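PDB 2JG5: fructose 1-phosphate kinase from Staphylococcus aureus, which probably catalyses the ATP-dependent phosphorylation of fructose 1-phosphate to fructose 1,6-bisphosphate, as a member of the pfkB family of carbohydrate kinases. Local coordinates for residues Val159-Lys164 with Phe177-Lys182; Val14-Asp19 with Ala30-Ala35; Val235-Lys240 with Lys295-Ile300; Ser53-Phe58 with Ser78-Val83. All coordinates share one frame; numbering follows the deposited sequence.

In the fold
Contacts 1 and 4 are buried and belong to one parallel sheet of the kinase domain, each lying toward a different edge of it; their centres are about 22 Å apart. Contact 4 has two straight backbone bonds, contact 1 one straight bond and a weak one backed by water; both add aromatic and aliphatic packing and include bound water. Contact 2 lies in the separate mixed sheet, about 23 Å from the centre of the chain; its antiparallel hairpin carries an aromatic cluster on one face and meets the second subunit with the other. Contact 3 is the smallest and lies partly at the surface, where two backbone bonds join the last two strands of the antiparallel sheet, just past helix 288-295.

Contact 1: residues Val159-Lys164 with Phe177-Lys182; sequences VVDAEK and FIKPNK
Phe177 and Val159 meet side chain to side chain, the valine reaching one face of the ring mainly with one methyl, CG1. Val159 CG1 stands 3.4 Å from Phe177 CZ, set off toward the rim of the ring, and makes a CH-pi contact. It gets there because CG1 lies opposite the backbone N (chi1 177°), while Phe177 CG sits between its own N and carbonyl carbon (chi1 69°), which swings the ring across the valine. Val160 grips the partner by its backbone instead: its N donates to Phe177 O at 3.2 Å, almost straight at 171°. The return bond, Lys179 N to Val160 O at 3.4 Å, is weak and bent. A water compensates, taking the Lys179 and Ala162 N-H groups and donating to Val160 O. On the side away from the phenylalanine, Val160 CB rests 3.9 Å from Ile178 CG2. Asp161 runs beside Lys179, yet its salt bridge is to Lys38, and helix 247-260 packs against both Asp161 and Phe177. Strand 157-161, helix 164-170 and the short, weakly bonded strand 177-178 thus form a beta-alpha-beta unit at one end of the parallel sheet, as expected of the ribokinase fold.

Contact 2: residues Val14-Asp19 with Ala30-Ala35; sequences VIFTND and ATYKFA
Val14 and Tyr32 make the tight part of this contact, lying side by side and pointing the same way. Val14 CB sits over one face of the phenol ring, 3.8 Å from its centroid, and Val14 CG2 bridges onward to Phe34, 3.6 Å from CE2. With Tyr32 CG placed between its N and carbonyl carbon (chi1 66°), the ring folds back over the neighbouring strand. Phe16 adds its rim: its CE1 is 3.3 Å from Tyr32 CE1, the two planes inclined at 46°. Beneath the rings, Val14 and Tyr32 exchange backbone bonds, Val14 N to Tyr32 O 2.8 Å and Tyr32 N to Val14 O 2.9 Å. The hairpin slackens toward Ala30. Phe16 N holds Ala30 O at 2.7 Å, but the bond from Ala30 N to Phe16 O is weak; beyond Phe16 the chain parts from 30-35, and Asn18 and Asp19 are exposed. Ile15 and Thr31, on the other face, touch lightly through methyls and pack on Ile101 and Ala103 of the second subunit; Lys33 bridges to Asp86 of that subunit. The chemistry implies a backbone-held hairpin: aromatics shield Val14 yet stay partly solvent-exposed, and the Ile15-Thr31 face joins the dimer.

Contact 3: residues Val235-Lys240 with Lys295-Ile300; sequences VNPQGK and KSQVTI
Val235 and Thr299 form an antiparallel hydrogen-bonded pair, Val235 N giving to Thr299 O at 3.0 Å and Thr299 N to Val235 O at 3.1 Å. The first donor lies in the plane of the carbonyl it meets, whereas the second is tilted 16° from that plane. Val298 CA also approaches Val235 O at 3.4 Å, so this carbonyl has one N-H bond with a weak CA-H...O contact beside it. Past the pair the strand character fades, and side chains take over. Pro237 is turned toward the other segment, its ring crossing the Gln297 side chain at about a right angle. Pro237 CG touches both CB of Gln297 and its OE1, each at 3.8 Å, so the proline meets the glutamine at its root and at its amide oxygen. A chi1 of -63° sets Gln297 CG beside the backbone N, and the extended chain beyond carries that oxygen past the proline ring. Val298 offers CG2 to Pro237 CD at 4.1 Å, a looser apolar touch. Asn236 is turned away from segment 295-300, and its side chain packs on Val273 and Thr277 of helix 265-280. The contact thus lies where strand 230-235 ends and edge strand 299-303 begins, three residues after helix 288-295; helix 265-280 lies alongside, with Gln270 donating to Val298 O and Gln271 receiving Lys295 NZ.

Contact 4: residues Ser53-Phe58 with Ser78-Val83; sequences STALGF and SNFIEV
Phe80 lays its ring against the backbone of Ala55, Leu56 and Gly57, and can be followed outward atom by atom. Phe80 CB is 3.8 Å from Gly57 O. With CG opposite the carbonyl carbon (chi1 -72°), the ring runs back along the facing segment: Phe80 CD2 meets Gly57 C at 3.4 Å, and Phe80 CE2 comes equally near Leu56 O. At the tip, Phe80 CZ touches the methyl Ala55 CB at 3.7 Å. Ala55 O stands over the centre of one face, while Gly57 lies at the edge. Two straight backbone bonds flank the ring, Asn79 N to Ala55 O and Ile81 N to Gly57 O, both 2.8 Å and both close to the C=O axis. A water accepts from Gly57 N and lies near Asn79 O, between the two backbone bonds. Gly57 turns the chain through a corner (phi 127°, psi -157°). Beyond it Phe58 packs CD2 against Ile81 CB at 3.8 Å and against Val83 CG1 at 3.7 Å, Val83 crossing at about a right angle. Strand 77-82 therefore lies between strands 54-56 and 58-59 at one end of the parallel sheet. Helix 61-73 covers Phe80 with Ile67 and Leu71, helix 110-120 packs on Phe58, Ile81 and Val83, and strand 2-6 continues the sheet beyond Leu56.

Contact 1: residues Val159-Lys164 with Phe177-Lys182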
loop_
_atom_site.group_PDB
_atom_site.type_symbol
_atom_site.label_atom_id
_atom_site.label_comp_id
_atom_site.label_asym_id
_atom_site.label_seq_id
_atom_site.Cartn_x
_atom_site.Cartn_y
_atom_site.Cartn_z
ATOM N N VAL A 159 -11.261 21.079 20.831
ATOM C CA VAL A 159 -12.116 19.892 20.870
ATOM C C VAL A 159 -11.255 18.632 20.859
ATOM O O VAL A 159 -10.379 18.470 20.005
ATOM C CB VAL A 159 -13.068 19.871 19.670
ATOM C CG1 VAL A 159 -13.904 18.619 19.678
ATOM C CG2 VAL A 159 -13.942 21.131 19.655
ATOM N N VAL A 160 -11.496 17.742 21.812
ATOM C CA VAL A 160 -10.693 16.540 21.932
ATOM C C VAL A 160 -11.542 15.276 21.897
ATOM O O VAL A 160 -12.548 15.157 22.608
ATOM C CB VAL A 160 -9.829 16.569 23.222
ATOM C CG1 VAL A 160 -9.173 15.207 23.481
ATOM C CG2 VAL A 160 -8.787 17.665 23.132
ATOM N N ASP A 161 -11.118 14.339 21.053
ATOM C CA ASP A 161 -11.652 12.988 21.037
ATOM C C ASP A 161 -10.471 12.012 21.109
ATOM O O ASP A 161 -9.832 11.703 20.103
ATOM C CB ASP A 161 -12.512 12.776 19.792
ATOM C CG ASP A 161 -13.128 11.397 19.726
ATOM O OD1 ASP A 161 -13.224 10.712 20.769
ATOM O OD2 ASP A 161 -13.527 10.994 18.611
ATOM N N ALA A 162 -10.175 11.549 22.319
ATOM C CA ALA A 162 -8.988 10.730 22.574
ATOM C C ALA A 162 -9.233 9.677 23.663
ATOM O O ALA A 162 -10.309 9.634 24.249
ATOM C CB ALA A 162 -7.795 11.638 22.948
ATOM N N GLU A 163 -8.236 8.831 23.920
ATOM C CA GLU A 163 -8.274 7.876 25.027
ATOM C C GLU A 163 -8.384 8.646 26.339
ATOM O O GLU A 163 -7.990 9.823 26.407
ATOM C CB GLU A 163 -7.003 7.019 25.048
ATOM C CG GLU A 163 -6.759 6.156 23.804
ATOM C CD GLU A 163 -5.269 5.829 23.598
ATOM O OE1 GLU A 163 -4.697 6.236 22.556
ATOM O OE2 GLU A 163 -4.663 5.176 24.484
ATOM N N LYS A 164 -8.903 7.978 27.371
ATOM C CA LYS A 164 -9.246 8.628 28.646
ATOM C C LYS A 164 -8.165 9.548 29.229
ATOM O O LYS A 164 -8.460 10.708 29.541
ATOM C CB LYS A 164 -9.746 7.614 29.693
ATOM C CG LYS A 164 -8.734 6.551 30.125
ATOM C CD LYS A 164 -9.366 5.481 31.028
ATOM C CE LYS A 164 -9.835 4.250 30.238
ATOM N NZ LYS A 164 -8.697 3.421 29.730
ATOM N N PHE A 177 -15.387 20.849 24.210
ATOM C CA PHE A 177 -15.876 19.581 24.742
ATOM C C PHE A 177 -14.856 18.461 24.553
ATOM O O PHE A 177 -13.984 18.531 23.686
ATOM C CB PHE A 177 -17.250 19.185 24.168
ATOM C CG PHE A 177 -17.235 18.807 22.710
ATOM C CD1 PHE A 177 -17.080 17.481 22.324
ATOM C CD2 PHE A 177 -17.428 19.775 21.724
ATOM C CE1 PHE A 177 -17.086 17.124 20.974
ATOM C CE2 PHE A 177 -17.439 19.434 20.373
ATOM C CZ PHE A 177 -17.268 18.100 19.994
ATOM N N ILE A 178 -14.971 17.450 25.413
ATOM C CA ILE A 178 -14.344 16.144 25.215
ATOM C C ILE A 178 -15.442 15.080 25.001
ATOM O O ILE A 178 -16.619 15.340 25.262
ATOM C CB ILE A 178 -13.438 15.770 26.394
ATOM C CG1 ILE A 178 -14.194 15.958 27.722
ATOM C CG2 ILE A 178 -12.156 16.602 26.329
ATOM C CD1 ILE A 178 -13.544 15.303 28.915
ATOM N N LYS A 179 -15.064 13.892 24.529
ATOM C CA LYS A 179 -16.065 12.873 24.188
ATOM C C LYS A 179 -15.772 11.451 24.704
ATOM O O LYS A 179 -15.577 10.531 23.913
ATOM C CB LYS A 179 -16.331 12.866 22.668
ATOM C CG LYS A 179 -17.660 12.221 22.285
ATOM C CD LYS A 179 -17.823 11.989 20.795
ATOM C CE LYS A 179 -16.928 10.871 20.305
ATOM N NZ LYS A 179 -17.332 9.549 20.879
ATOM N N PRO A 180 -15.768 11.253 26.032
ATOM C CA PRO A 180 -15.511 9.893 26.497
ATOM C C PRO A 180 -16.725 8.974 26.323
ATOM O O PRO A 180 -17.838 9.439 26.073
ATOM C CB PRO A 180 -15.214 10.089 27.982
ATOM C CG PRO A 180 -16.051 11.271 28.362
ATOM C CD PRO A 180 -15.995 12.183 27.157
ATOM N N ASN A 181 -16.507 7.673 26.438
ATOM C CA ASN A 181 -17.650 6.769 26.532
ATOM C C ASN A 181 -18.002 6.472 27.986
ATOM O O ASN A 181 -17.213 6.743 28.902
ATOM C CB ASN A 181 -17.470 5.493 25.688
ATOM C CG ASN A 181 -16.162 4.784 25.958
ATOM O OD1 ASN A 181 -15.848 4.415 27.095
ATOM N ND2 ASN A 181 -15.395 4.565 24.901
ATOM N N LYS A 182 -19.202 5.938 28.186
ATOM C CA LYS A 182 -19.658 5.492 29.495
ATOM C C LYS A 182 -18.609 4.607 30.196
ATOM O O LYS A 182 -18.448 4.677 31.423
ATOM C CB LYS A 182 -20.985 4.750 29.340
ATOM C CG LYS A 182 -21.614 4.276 30.628
ATOM C CD LYS A 182 -22.504 3.068 30.355
ATOM C CE LYS A 182 -22.410 2.049 31.472
ATOM N NZ LYS A 182 -20.992 1.667 31.752
HETATM O O HOH W 1 -12.554 12.410 24.191
HETATM O O HOH W 2 -14.823 8.746 19.072
#

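Contact 2: residues Val14-Asp19 with Ala30-Ala35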
loop_
_atom_site.group_PDB
_atom_site.type_symbol
_atom_site.label_atom_id
_atom_site.label_comp_id
_atom_site.label_asym_id
_atom_site.label_seq_id
_atom_site.Cartn_x
_atom_site.Cartn_y
_atom_site.Cartn_z
ATOM N N VAL A 14 -8.652 -1.172 1.687
ATOM C CA VAL A 14 -9.746 -2.111 1.867
ATOM C C VAL A 14 -9.654 -3.221 0.818
ATOM O O VAL A 14 -9.592 -2.946 -0.378
ATOM C CB VAL A 14 -11.121 -1.412 1.822
ATOM C CG1 VAL A 14 -12.233 -2.430 1.958
ATOM C CG2 VAL A 14 -11.234 -0.369 2.934
ATOM N N ILE A 15 -9.625 -4.468 1.286
ATOM C CA ILE A 15 -9.437 -5.622 0.422
ATOM C C ILE A 15 -10.589 -6.599 0.597
ATOM O O ILE A 15 -10.835 -7.107 1.700
ATOM C CB ILE A 15 -8.088 -6.346 0.696
ATOM C CG1 ILE A 15 -6.911 -5.360 0.630
ATOM C CG2 ILE A 15 -7.893 -7.493 -0.294
ATOM C CD1 ILE A 15 -5.597 -5.924 1.143
ATOM N N PHE A 16 -11.311 -6.840 -0.492
ATOM C CA PHE A 16 -12.356 -7.834 -0.491
ATOM C C PHE A 16 -11.754 -9.118 -0.991
ATOM O O PHE A 16 -11.114 -9.141 -2.054
ATOM C CB PHE A 16 -13.527 -7.414 -1.380
ATOM C CG PHE A 16 -14.328 -6.270 -0.825
ATOM C CD1 PHE A 16 -13.846 -4.961 -0.900
ATOM C CD2 PHE A 16 -15.562 -6.496 -0.235
ATOM C CE1 PHE A 16 -14.585 -3.902 -0.383
ATOM C CE2 PHE A 16 -16.308 -5.438 0.285
ATOM C CZ PHE A 16 -15.819 -4.137 0.206
ATOM N N THR A 17 -11.962 -10.184 -0.215
ATOM C CA THR A 17 -11.478 -11.519 -0.554
ATOM C C THR A 17 -12.284 -12.559 0.199
ATOM O O THR A 17 -12.581 -12.387 1.386
ATOM C CB THR A 17 -9.943 -11.667 -0.289
ATOM O OG1 THR A 17 -9.441 -12.824 -0.968
ATOM C CG2 THR A 17 -9.616 -11.732 1.207
ATOM N N ASN A 18 -12.645 -13.629 -0.505
ATOM C CA ASN A 18 -13.472 -14.708 0.040
ATOM C C ASN A 18 -12.652 -15.845 0.657
ATOM O O ASN A 18 -11.567 -16.156 0.171
ATOM C CB ASN A 18 -14.372 -15.264 -1.068
ATOM C CG ASN A 18 -15.420 -16.201 -0.540
ATOM O OD1 ASN A 18 -15.320 -17.422 -0.701
ATOM N ND2 ASN A 18 -16.431 -15.644 0.115
ATOM N N ASP A 19 -13.204 -16.478 1.700
ATOM C CA ASP A 19 -12.573 -17.613 2.404
ATOM C C ASP A 19 -11.102 -17.279 2.763
ATOM O O ASP A 19 -10.176 -17.961 2.311
ATOM C CB ASP A 19 -12.642 -18.923 1.570
ATOM C CG ASP A 19 -13.977 -19.698 1.722
ATOM O OD1 ASP A 19 -14.436 -19.959 2.863
ATOM O OD2 ASP A 19 -14.555 -20.096 0.681
ATOM N N ALA A 30 -11.509 -7.717 -5.109
ATOM C CA ALA A 30 -11.491 -6.259 -5.327
ATOM C C ALA A 30 -10.849 -5.512 -4.175
ATOM O O ALA A 30 -10.867 -5.975 -3.041
ATOM C CB ALA A 30 -12.884 -5.721 -5.546
ATOM N N THR A 31 -10.299 -4.340 -4.469
ATOM C CA THR A 31 -9.754 -3.474 -3.432
ATOM C C THR A 31 -10.154 -2.027 -3.652
ATOM O O THR A 31 -10.524 -1.633 -4.738
ATOM C CB THR A 31 -8.199 -3.499 -3.370
ATOM O OG1 THR A 31 -7.663 -2.822 -4.511
ATOM C CG2 THR A 31 -7.642 -4.916 -3.277
ATOM N N TYR A 32 -10.081 -1.228 -2.602
ATOM C CA TYR A 32 -10.163 0.201 -2.780
ATOM C C TYR A 32 -9.454 0.874 -1.625
ATOM O O TYR A 32 -9.039 0.213 -0.674
ATOM C CB TYR A 32 -11.609 0.682 -2.972
ATOM C CG TYR A 32 -12.506 0.503 -1.779
ATOM C CD1 TYR A 32 -13.542 -0.435 -1.793
ATOM C CD2 TYR A 32 -12.338 1.291 -0.635
ATOM C CE1 TYR A 32 -14.391 -0.581 -0.681
ATOM C CE2 TYR A 32 -13.167 1.144 0.475
ATOM C CZ TYR A 32 -14.186 0.210 0.452
ATOM O OH TYR A 32 -14.996 0.082 1.566
ATOM N N LYS A 33 -9.304 2.188 -1.730
ATOM C CA LYS A 33 -8.477 2.946 -0.811
ATOM C C LYS A 33 -9.172 4.224 -0.452
ATOM O O LYS A 33 -9.803 4.846 -1.303
ATOM C CB LYS A 33 -7.162 3.329 -1.491
ATOM C CG LYS A 33 -6.232 2.192 -1.787
ATOM C CD LYS A 33 -4.917 2.737 -2.327
ATOM C CE LYS A 33 -4.131 1.662 -2.987
ATOM N NZ LYS A 33 -4.808 1.235 -4.241
ATOM N N PHE A 34 -9.040 4.633 0.802
ATOM C CA PHE A 34 -9.411 5.997 1.175
ATOM C C PHE A 34 -8.502 6.627 2.235
ATOM O O PHE A 34 -7.690 5.949 2.853
ATOM C CB PHE A 34 -10.894 6.088 1.560
ATOM C CG PHE A 34 -11.321 5.122 2.635
ATOM C CD1 PHE A 34 -11.224 5.472 3.985
ATOM C CD2 PHE A 34 -11.879 3.890 2.299
ATOM C CE1 PHE A 34 -11.653 4.594 4.999
ATOM C CE2 PHE A 34 -12.312 3.006 3.294
ATOM C CZ PHE A 34 -12.193 3.353 4.655
ATOM N N ALA A 35 -8.625 7.936 2.414
ATOM C CA ALA A 35 -7.901 8.628 3.457
ATOM C C ALA A 35 -8.605 8.387 4.789
ATOM O O ALA A 35 -9.740 8.821 4.992
ATOM C CB ALA A 35 -7.824 10.111 3.144
#

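Contact 3: residues Val235-Lys240 with Lys295-Ile300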
loop_
_atom_site.group_PDB
_atom_site.type_symbol
_atom_site.label_atom_id
_atom_site.label_comp_id
_atom_site.label_asym_id
_atom_site.label_seq_id
_atom_site.Cartn_x
_atom_site.Cartn_y
_atom_site.Cartn_z
ATOM N N VAL A 235 -31.569 10.394 21.972
ATOM C CA VAL A 235 -31.914 9.005 21.739
ATOM C C VAL A 235 -32.050 8.798 20.225
ATOM O O VAL A 235 -32.887 9.428 19.573
ATOM C CB VAL A 235 -33.215 8.619 22.500
ATOM C CG1 VAL A 235 -33.882 7.419 21.869
ATOM C CG2 VAL A 235 -32.929 8.363 23.983
ATOM N N ASN A 236 -31.214 7.930 19.666
ATOM C CA ASN A 236 -31.243 7.681 18.228
ATOM C C ASN A 236 -32.175 6.532 17.840
ATOM O O ASN A 236 -32.443 5.648 18.664
ATOM C CB ASN A 236 -29.819 7.475 17.665
ATOM C CG ASN A 236 -28.999 6.456 18.448
ATOM O OD1 ASN A 236 -28.084 6.821 19.180
ATOM N ND2 ASN A 236 -29.307 5.178 18.278
ATOM N N PRO A 237 -32.676 6.538 16.585
ATOM C CA PRO A 237 -33.515 5.426 16.135
ATOM C C PRO A 237 -32.751 4.106 16.166
ATOM O O PRO A 237 -31.538 4.080 15.954
ATOM C CB PRO A 237 -33.862 5.805 14.687
ATOM C CG PRO A 237 -32.808 6.768 14.282
ATOM C CD PRO A 237 -32.490 7.540 15.521
ATOM N N GLN A 238 -33.450 3.021 16.467
ATOM C CA GLN A 238 -32.839 1.707 16.393
ATOM C C GLN A 238 -32.711 1.287 14.925
ATOM O O GLN A 238 -33.391 1.832 14.049
ATOM C CB GLN A 238 -33.644 0.681 17.202
ATOM C CG GLN A 238 -33.034 0.337 18.572
ATOM C CD GLN A 238 -33.338 1.359 19.669
ATOM O OE1 GLN A 238 -33.240 2.579 19.468
ATOM N NE2 GLN A 238 -33.696 0.855 20.850
ATOM N N GLY A 239 -31.819 0.336 14.665
ATOM C CA GLY A 239 -31.626 -0.185 13.322
ATOM C C GLY A 239 -30.435 -1.108 13.279
ATOM O O GLY A 239 -29.678 -1.197 14.251
ATOM N N LYS A 240 -30.273 -1.802 12.154
ATOM C CA LYS A 240 -29.108 -2.657 11.946
ATOM C C LYS A 240 -27.842 -1.813 11.857
ATOM O O LYS A 240 -27.645 -1.049 10.906
ATOM C CB LYS A 240 -29.266 -3.535 10.697
ATOM C CG LYS A 240 -27.984 -4.306 10.305
ATOM C CD LYS A 240 -28.272 -5.120 8.979
ATOM C CE LYS A 240 -26.716 -5.494 8.393
ATOM N NZ LYS A 240 -27.025 -7.283 8.084
ATOM N N LYS A 295 -31.812 12.826 11.915
ATOM C CA LYS A 295 -32.026 13.819 12.977
ATOM C C LYS A 295 -33.485 14.227 13.201
ATOM O O LYS A 295 -33.834 14.703 14.278
ATOM C CB LYS A 295 -31.079 15.024 12.864
ATOM C CG LYS A 295 -31.388 16.052 11.818
ATOM C CD LYS A 295 -30.174 16.941 11.693
ATOM C CE LYS A 295 -30.519 18.296 11.129
ATOM N NZ LYS A 295 -29.291 19.088 10.945
ATOM N N SER A 296 -34.334 14.008 12.201
ATOM C CA SER A 296 -35.779 14.103 12.387
ATOM C C SER A 296 -36.234 13.039 13.389
ATOM O O SER A 296 -37.280 13.175 14.029
ATOM C CB SER A 296 -36.509 13.887 11.063
ATOM O OG SER A 296 -35.921 14.644 10.027
ATOM N N GLN A 297 -35.419 11.990 13.526
ATOM C CA GLN A 297 -35.771 10.812 14.309
ATOM C C GLN A 297 -35.123 10.811 15.685
ATOM O O GLN A 297 -35.525 10.054 16.567
ATOM C CB GLN A 297 -35.366 9.548 13.550
ATOM C CG GLN A 297 -36.102 9.355 12.228
ATOM C CD GLN A 297 -35.663 8.103 11.503
ATOM O OE1 GLN A 297 -34.503 7.974 11.110
ATOM N NE2 GLN A 297 -36.592 7.167 11.325
ATOM N N VAL A 298 -34.108 11.651 15.858
ATOM C CA VAL A 298 -33.397 11.737 17.125
ATOM C C VAL A 298 -34.223 12.581 18.084
ATOM O O VAL A 298 -34.622 13.705 17.764
ATOM C CB VAL A 298 -31.955 12.313 16.947
ATOM C CG1 VAL A 298 -31.270 12.535 18.296
ATOM C CG2 VAL A 298 -31.117 11.391 16.076
ATOM N N THR A 299 -34.503 12.017 19.250
ATOM C CA THR A 299 -35.212 12.745 20.295
ATOM C C THR A 299 -34.232 13.475 21.208
ATOM O O THR A 299 -33.163 12.948 21.547
ATOM C CB THR A 299 -36.095 11.805 21.110
ATOM O OG1 THR A 299 -36.960 11.104 20.211
ATOM C CG2 THR A 299 -36.942 12.585 22.105
ATOM N N ILE A 300 -34.612 14.695 21.585
ATOM C CA ILE A 300 -33.819 15.551 22.465
ATOM C C ILE A 300 -34.623 15.853 23.720
ATOM O O ILE A 300 -35.786 16.256 23.641
ATOM C CB ILE A 300 -33.403 16.869 21.735
ATOM C CG1 ILE A 300 -32.321 16.599 20.676
ATOM C CG2 ILE A 300 -32.995 17.984 22.718
ATOM C CD1 ILE A 300 -31.076 15.856 21.170
#

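Contact 4: residues Ser53-Phe58 with Ser78-Val83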
loop_
_atom_site.group_PDB
_atom_site.type_symbol
_atom_site.label_atom_id
_atom_site.label_comp_id
_atom_site.label_asym_id
_atom_site.label_seq_id
_atom_site.Cartn_x
_atom_site.Cartn_y
_atom_site.Cartn_z
ATOM N N SER A 53 -12.973 23.081 6.758
ATOM C CA SER A 53 -11.993 22.730 7.755
ATOM C C SER A 53 -10.728 22.453 6.985
ATOM O O SER A 53 -10.767 22.154 5.787
ATOM C CB SER A 53 -12.421 21.492 8.546
ATOM O OG SER A 53 -12.364 20.331 7.736
ATOM N N THR A 54 -9.607 22.572 7.675
ATOM C CA THR A 54 -8.314 22.304 7.088
ATOM C C THR A 54 -7.673 21.213 7.900
ATOM O O THR A 54 -7.541 21.342 9.115
ATOM C CB THR A 54 -7.433 23.561 7.138
ATOM O OG1 THR A 54 -8.131 24.630 6.510
ATOM C CG2 THR A 54 -6.099 23.336 6.428
ATOM N N ALA A 55 -7.279 20.142 7.224
ATOM C CA ALA A 55 -6.618 19.025 7.883
ATOM C C ALA A 55 -5.159 19.354 8.213
ATOM O O ALA A 55 -4.368 19.713 7.343
ATOM C CB ALA A 55 -6.717 17.759 7.038
ATOM N N LEU A 56 -4.831 19.250 9.493
ATOM C CA LEU A 56 -3.461 19.382 9.969
ATOM C C LEU A 56 -2.996 18.021 10.453
ATOM O O LEU A 56 -3.800 17.095 10.567
ATOM C CB LEU A 56 -3.388 20.397 11.109
ATOM C CG LEU A 56 -3.855 21.832 10.871
ATOM C CD1 LEU A 56 -3.518 22.653 12.113
ATOM C CD2 LEU A 56 -3.237 22.437 9.614
ATOM N N GLY A 57 -1.702 17.899 10.731
ATOM C CA GLY A 57 -1.124 16.623 11.140
ATOM C C GLY A 57 0.069 16.245 10.291
ATOM O O GLY A 57 0.681 17.108 9.676
ATOM N N PHE A 58 0.390 14.955 10.221
ATOM C CA PHE A 58 1.636 14.547 9.567
ATOM C C PHE A 58 1.454 13.712 8.318
ATOM O O PHE A 58 0.756 12.700 8.340
ATOM C CB PHE A 58 2.554 13.833 10.570
ATOM C CG PHE A 58 2.775 14.620 11.832
ATOM C CD1 PHE A 58 2.056 14.325 12.982
ATOM C CD2 PHE A 58 3.675 15.688 11.854
ATOM C CE1 PHE A 58 2.237 15.074 14.132
ATOM C CE2 PHE A 58 3.859 16.431 12.999
ATOM C CZ PHE A 58 3.150 16.130 14.137
ATOM N N SER A 78 -5.871 21.059 3.327
ATOM C CA SER A 78 -4.941 20.435 4.247
ATOM C C SER A 78 -3.627 21.208 4.302
ATOM O O SER A 78 -3.229 21.880 3.347
ATOM C CB SER A 78 -4.694 18.966 3.879
ATOM O OG SER A 78 -3.883 18.841 2.716
ATOM N N ASN A 79 -2.955 21.119 5.441
ATOM C CA ASN A 79 -1.696 21.807 5.616
ATOM C C ASN A 79 -0.849 20.926 6.509
ATOM O O ASN A 79 -0.425 21.323 7.597
ATOM C CB ASN A 79 -1.933 23.205 6.193
ATOM C CG ASN A 79 -0.783 24.169 5.927
ATOM O OD1 ASN A 79 0.173 23.861 5.212
ATOM N ND2 ASN A 79 -0.878 25.354 6.514
ATOM N N PHE A 80 -0.654 19.695 6.027
ATOM C CA PHE A 80 0.120 18.662 6.705
ATOM C C PHE A 80 1.600 19.000 6.789
ATOM O O PHE A 80 2.160 19.620 5.882
ATOM C CB PHE A 80 -0.036 17.314 5.986
ATOM C CG PHE A 80 -1.385 16.677 6.164
ATOM C CD1 PHE A 80 -2.220 16.478 5.069
ATOM C CD2 PHE A 80 -1.813 16.256 7.418
ATOM C CE1 PHE A 80 -3.475 15.868 5.223
ATOM C CE2 PHE A 80 -3.061 15.658 7.592
ATOM C CZ PHE A 80 -3.895 15.461 6.491
ATOM N N ILE A 81 2.217 18.582 7.889
ATOM C CA ILE A 81 3.651 18.720 8.092
ATOM C C ILE A 81 4.328 17.545 7.411
ATOM O O ILE A 81 4.073 16.377 7.775
ATOM C CB ILE A 81 4.037 18.699 9.606
ATOM C CG1 ILE A 81 3.258 19.754 10.405
ATOM C CG2 ILE A 81 5.559 18.798 9.789
ATOM C CD1 ILE A 81 3.535 21.213 9.997
ATOM N N GLU A 82 5.191 17.848 6.436
ATOM C CA GLU A 82 5.922 16.813 5.700
ATOM C C GLU A 82 6.888 16.116 6.642
ATOM O O GLU A 82 7.767 16.753 7.244
ATOM C CB GLU A 82 6.667 17.401 4.488
ATOM C CG GLU A 82 7.242 16.353 3.494
ATOM C CD GLU A 82 8.293 16.930 2.553
ATOM O OE1 GLU A 82 7.956 17.222 1.384
ATOM O OE2 GLU A 82 9.460 17.105 2.976
ATOM N N VAL A 83 6.698 14.814 6.793
ATOM C CA VAL A 83 7.642 13.984 7.537
ATOM C C VAL A 83 8.462 13.120 6.556
ATOM O O VAL A 83 8.092 12.978 5.390
ATOM C CB VAL A 83 6.942 13.152 8.659
ATOM C CG1 VAL A 83 6.203 14.085 9.614
ATOM C CG2 VAL A 83 5.963 12.159 8.079
HETATM O O HOH W 3 -0.226 20.285 9.900
#